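PDB 2IXR: translocator protein BipD, which is required for invasion of epithelial cells and for survival within host cells, and probably regulates secretion of the effectors BipB and BipC and their membrane integration. Local coordinates for residues Arg71-Thr76 with Ser153-Met158; Pro60-Gly65 with Lys168-Met173. One frame throughout, in Å; residues are numbered along the deposited sequence. Where two conformers were deposited one is given.

Contact 1 (Arg71-Thr76 with Ser153-Met158)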
# COMPACT_ATOMS: atom_id res chain seq x y z
N ARG A 71 -20.79 -2.29 -3.62
CA ARG A 71 -20.58 -2.47 -2.19
C ARG A 71 -19.94 -1.20 -1.54
O ARG A 71 -19.08 -0.52 -2.16
CB ARG A 71 -19.70 -3.69 -1.94
CG ARG A 71 -20.47 -4.97 -1.70
CD ARG A 71 -19.89 -5.74 -0.51
NE ARG A 71 -18.57 -5.27 -0.13
CZ ARG A 71 -18.27 -4.77 1.06
NH1 ARG A 71 -17.03 -4.38 1.34
NH2 ARG A 71 -19.21 -4.67 1.98
N ARG A 72 -20.37 -0.90 -0.32
CA ARG A 72 -19.82 0.23 0.42
C ARG A 72 -18.61 -0.20 1.26
O ARG A 72 -18.68 -1.16 2.02
CB ARG A 72 -20.87 0.84 1.33
CG ARG A 72 -21.08 2.30 1.12
CD ARG A 72 -22.10 2.53 0.02
NE ARG A 72 -22.64 3.88 0.05
CZ ARG A 72 -22.98 4.55 -1.05
NH1 ARG A 72 -22.90 3.96 -2.23
NH2 ARG A 72 -23.42 5.80 -0.96
N ALA A 73 -17.50 0.54 1.13
CA ALA A 73 -16.23 0.17 1.78
C ALA A 73 -16.16 0.56 3.23
O ALA A 73 -16.60 1.66 3.63
CB ALA A 73 -15.02 0.77 1.02
N ASN A 74 -15.55 -0.31 4.02
CA ASN A 74 -15.24 -0.02 5.42
C ASN A 74 -13.81 0.53 5.49
O ASN A 74 -12.88 -0.22 5.60
CB ASN A 74 -15.31 -1.32 6.24
CG ASN A 74 -14.80 -1.15 7.65
OD1 ASN A 74 -14.55 -0.03 8.11
ND2 ASN A 74 -14.70 -2.24 8.37
N LEU A 75 -13.68 1.85 5.40
CA LEU A 75 -12.36 2.51 5.38
C LEU A 75 -11.49 2.24 6.58
O LEU A 75 -10.28 2.28 6.47
CB LEU A 75 -12.51 4.02 5.16
CG LEU A 75 -13.57 4.43 4.11
CD1 LEU A 75 -13.62 5.92 3.95
CD2 LEU A 75 -13.32 3.75 2.79
N THR A 76 -12.10 2.01 7.74
CA THR A 76 -11.31 1.77 8.96
C THR A 76 -10.29 0.65 8.75
O THR A 76 -9.26 0.59 9.45
CB THR A 76 -12.21 1.48 10.19
OG1 THR A 76 -12.76 0.17 10.08
CG2 THR A 76 -13.34 2.48 10.25
N SER A 153 -8.25 6.06 -0.15
CA SER A 153 -8.96 7.13 -0.88
C SER A 153 -9.71 6.65 -2.11
O SER A 153 -10.79 7.14 -2.42
CB SER A 153 -8.02 8.23 -1.25
OG SER A 153 -7.91 9.12 -0.17
N VAL A 154 -9.14 5.69 -2.82
CA VAL A 154 -9.80 5.09 -4.00
C VAL A 154 -11.06 4.29 -3.54
O VAL A 154 -12.10 4.35 -4.18
CB VAL A 154 -8.79 4.18 -4.84
CG1 VAL A 154 -9.51 3.49 -6.02
CG2 VAL A 154 -7.61 5.02 -5.36
N ALA A 155 -10.93 3.57 -2.42
CA ALA A 155 -12.02 2.78 -1.85
C ALA A 155 -13.16 3.68 -1.50
O ALA A 155 -14.32 3.28 -1.58
CB ALA A 155 -11.53 2.04 -0.59
N ASP A 156 -12.83 4.89 -1.09
CA ASP A 156 -13.81 5.90 -0.75
C ASP A 156 -14.64 6.34 -2.01
O ASP A 156 -15.88 6.48 -1.95
CB ASP A 156 -13.09 7.10 -0.12
CG ASP A 156 -14.05 8.09 0.51
OD1 ASP A 156 -13.86 9.30 0.32
OD2 ASP A 156 -14.96 7.66 1.24
N VAL A 157 -13.96 6.59 -3.13
CA VAL A 157 -14.68 7.02 -4.33
C VAL A 157 -15.43 5.87 -4.97
O VAL A 157 -16.46 6.07 -5.61
CB VAL A 157 -13.80 7.77 -5.37
CG1 VAL A 157 -12.99 8.85 -4.71
CG2 VAL A 157 -12.93 6.83 -6.11
N MET A 158 -14.92 4.67 -4.76
CA MET A 158 -15.56 3.47 -5.27
C MET A 158 -16.90 3.23 -4.57
O MET A 158 -17.75 2.51 -5.07
CB MET A 158 -14.66 2.25 -5.06
CG MET A 158 -15.02 1.12 -5.96
SD MET A 158 -14.78 1.55 -7.71
CE MET A 158 -13.40 2.66 -7.58
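L75 lays its two methyl carbons against helix 121-160, where they meet D156 and A155. CD1 comes 3.5 Å from D156 OD2, and the two side chains cross obliquely. CD2 faces the helix backbone at D156 and lies 4.2 Å from A155 CB. With CG anti to the carbonyl carbon and beside the backbone N (chi1 -41°), the branch is turned to the helix. The CA atoms come nearest at A73 and A155. A73 CB points at the helix and sits 4.0 Å from A155 CB and 3.7 Å from A155 O. The contact is thus a loop packed on one helix of the predicted coiled coil, with no hydrogen bond between the two segments. L57 also touches A73, A155 and M158, so it extends this apolar patch. The loop leads straight into helix 76-102, and N74 caps that entry. N74 OD1 accepts from T76 OG1 at 2.7 Å, the donor tilted 22° from the carbonyl plane, and weakly from T76 N. Outside the two segments, R72 forms a salt bridge with D163, just past helix 121-160, and L75 O accepts from Q152 NE2 on that helix.

Contact 2 (Pro60-Gly65 with Lys168-Met173); sequences PDRIDG and KDDKNM
R62 reaches from strand 61-62 over the turn between strands 165-167 and 172-175, touching D170, K171 and M173. Two antiparallel elements meet here: the two-stranded hairpin 61-62/67-68 and the hairpin 165-167/172-175 of a three-stranded sheet. The meeting is through side chains, with no hydrogen bond between the segments.

The packed side is formed by M173. Its CB points toward 60-65, and CE lies 4.0 Å from R62 CG. The methionine bends at chi2 (77°) and passes aslant the arginine. M173 is buried, with F67 of strand 67-68 and Y247 of helix 244-293 also touching it. D61 sits beside this packing; its OD1 accepts from Q248 NE2 and, weakly, from R62 N.

The solvent side is looser and held by charge. The R62 chain bends at chi2 and chi3, which swings the guanidinium out to D170. D170 OD2 lies over one face of that group, 2.9 Å from R62 NH2, with the carboxylate and guanidinium planes 50° apart. No N-H points at the oxygen, so this salt bridge rests on charge alone. K171 runs across R62 at about a right angle. Its NZ is 3.8 Å from R62 CD, and the two positive groups lie near each other. The D170 carboxylate probably eases their nearness.

The turn itself is shaped by D169. In an Asx turn, its OD1 accepts from K171 N, and also from D170 N at 2.8 Å; both donors approach from the same face, above the carboxylate plane. K171 folds back in turn: its NZ donates to D170 O at 3.0 Å.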
# COMPACT_ATOMS: atom_id res chain seq x y z
N PRO A 60 -22.11 -0.68 -9.60
CA PRO A 60 -23.45 -1.22 -9.80
C PRO A 60 -23.48 -2.01 -11.12
O PRO A 60 -22.57 -1.91 -11.94
CB PRO A 60 -24.32 0.02 -9.90
CG PRO A 60 -23.59 1.07 -9.11
CD PRO A 60 -22.14 0.79 -9.35
N ASP A 61 -24.43 -2.91 -11.24
CA ASP A 61 -24.53 -3.73 -12.44
C ASP A 61 -25.73 -4.66 -12.41
O ASP A 61 -26.37 -4.82 -11.36
CB ASP A 61 -23.24 -4.52 -12.68
CG ASP A 61 -23.09 -5.00 -14.16
OD1 ASP A 61 -23.79 -4.44 -15.06
OD2 ASP A 61 -22.30 -5.94 -14.41
N ARG A 62 -26.02 -5.30 -13.55
CA ARG A 62 -27.13 -6.22 -13.68
C ARG A 62 -26.65 -7.64 -13.38
O ARG A 62 -25.93 -8.26 -14.18
CB ARG A 62 -27.74 -6.13 -15.08
CG ARG A 62 -28.81 -5.02 -15.24
CD ARG A 62 -30.04 -5.50 -16.07
NE ARG A 62 -31.18 -5.88 -15.22
CZ ARG A 62 -32.01 -5.01 -14.63
NH1 ARG A 62 -31.85 -3.70 -14.80
NH2 ARG A 62 -33.00 -5.45 -13.87
N ILE A 63 -27.00 -8.12 -12.20
CA ILE A 63 -26.61 -9.46 -11.78
C ILE A 63 -27.81 -10.33 -11.42
O ILE A 63 -28.36 -10.23 -10.30
CB ILE A 63 -25.53 -9.44 -10.66
CG1 ILE A 63 -24.25 -8.73 -11.16
CG2 ILE A 63 -25.17 -10.87 -10.27
CD1 ILE A 63 -23.61 -7.83 -10.14
N ASP A 64 -28.19 -11.21 -12.34
CA ASP A 64 -29.34 -12.09 -12.13
C ASP A 64 -30.72 -11.35 -12.16
O ASP A 64 -31.52 -11.46 -11.23
CB ASP A 64 -29.18 -12.86 -10.82
CG ASP A 64 -28.23 -14.08 -10.95
OD1 ASP A 64 -27.71 -14.33 -12.07
OD2 ASP A 64 -28.01 -14.78 -9.92
N GLY A 65 -30.95 -10.58 -13.23
CA GLY A 65 -32.22 -9.90 -13.42
C GLY A 65 -32.50 -8.86 -12.36
O GLY A 65 -33.66 -8.65 -11.97
N LYS A 168 -32.37 3.13 -15.22
CA LYS A 168 -33.45 3.94 -15.76
C LYS A 168 -34.70 3.14 -16.01
O LYS A 168 -35.73 3.39 -15.40
CB LYS A 168 -32.99 4.63 -17.06
CG LYS A 168 -32.41 6.01 -16.83
CD LYS A 168 -32.26 6.31 -15.32
CE LYS A 168 -32.80 7.70 -15.00
NZ LYS A 168 -33.82 8.14 -16.01
N ASP A 169 -34.60 2.19 -16.94
CA ASP A 169 -35.70 1.31 -17.33
C ASP A 169 -35.40 -0.11 -16.85
O ASP A 169 -35.70 -0.47 -15.71
CB ASP A 169 -35.89 1.31 -18.86
CG ASP A 169 -34.55 1.27 -19.62
OD1 ASP A 169 -34.24 0.23 -20.24
OD2 ASP A 169 -33.79 2.26 -19.54
N ASP A 170 -34.74 -0.89 -17.70
CA ASP A 170 -34.38 -2.27 -17.38
C ASP A 170 -33.30 -2.71 -18.30
O ASP A 170 -32.71 -3.77 -18.13
CB ASP A 170 -35.58 -3.20 -17.52
CG ASP A 170 -36.01 -3.80 -16.18
OD1 ASP A 170 -37.11 -3.44 -15.69
OD2 ASP A 170 -35.19 -4.52 -15.58
N LYS A 171 -33.02 -1.88 -19.30
CA LYS A 171 -31.92 -2.18 -20.24
C LYS A 171 -31.07 -0.93 -20.48
O LYS A 171 -30.37 -0.81 -21.50
CB LYS A 171 -32.46 -2.73 -21.58
CG LYS A 171 -32.03 -4.16 -21.88
CD LYS A 171 -31.04 -4.69 -20.81
CE LYS A 171 -31.24 -6.18 -20.52
NZ LYS A 171 -31.92 -6.43 -19.21
N ASN A 172 -31.12 -0.01 -19.51
CA ASN A 172 -30.35 1.24 -19.56
C ASN A 172 -30.03 1.75 -18.14
O ASN A 172 -30.81 1.54 -17.19
CB ASN A 172 -31.13 2.31 -20.34
CG ASN A 172 -30.83 2.28 -21.82
OD1 ASN A 172 -29.99 3.03 -22.30
ND2 ASN A 172 -31.55 1.45 -22.55
N MET A 173 -28.91 2.44 -18.01
CA MET A 173 -28.51 3.00 -16.72
C MET A 173 -28.25 4.49 -16.86
O MET A 173 -27.92 4.98 -17.94
CB MET A 173 -27.24 2.30 -16.17
CG MET A 173 -27.37 0.78 -15.93
SD MET A 173 -27.29 -0.20 -17.49
CE MET A 173 -26.82 -1.90 -16.85

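Contact 1 is nested inside contact 2 along the chain: 60-65 and 71-76 come first, then 153-158 and 168-173. Strand 67-68 lies between the first two segments. The contact centres are 23 Å apart, and the nearest atoms are about 6 Å apart without touching. The centre of contact 2 is about 34 Å from the chain's centre, that of contact 1 about 14 Å, on the same side. Both place the connection between helices 41-54 and 76-102 beside helix 121-160 and the hairpin after it. If this connection belongs to the N-terminal chaperone domain, the contacts would set it against the predicted coiled coil, consistent with shielding that region from premature oligomerization.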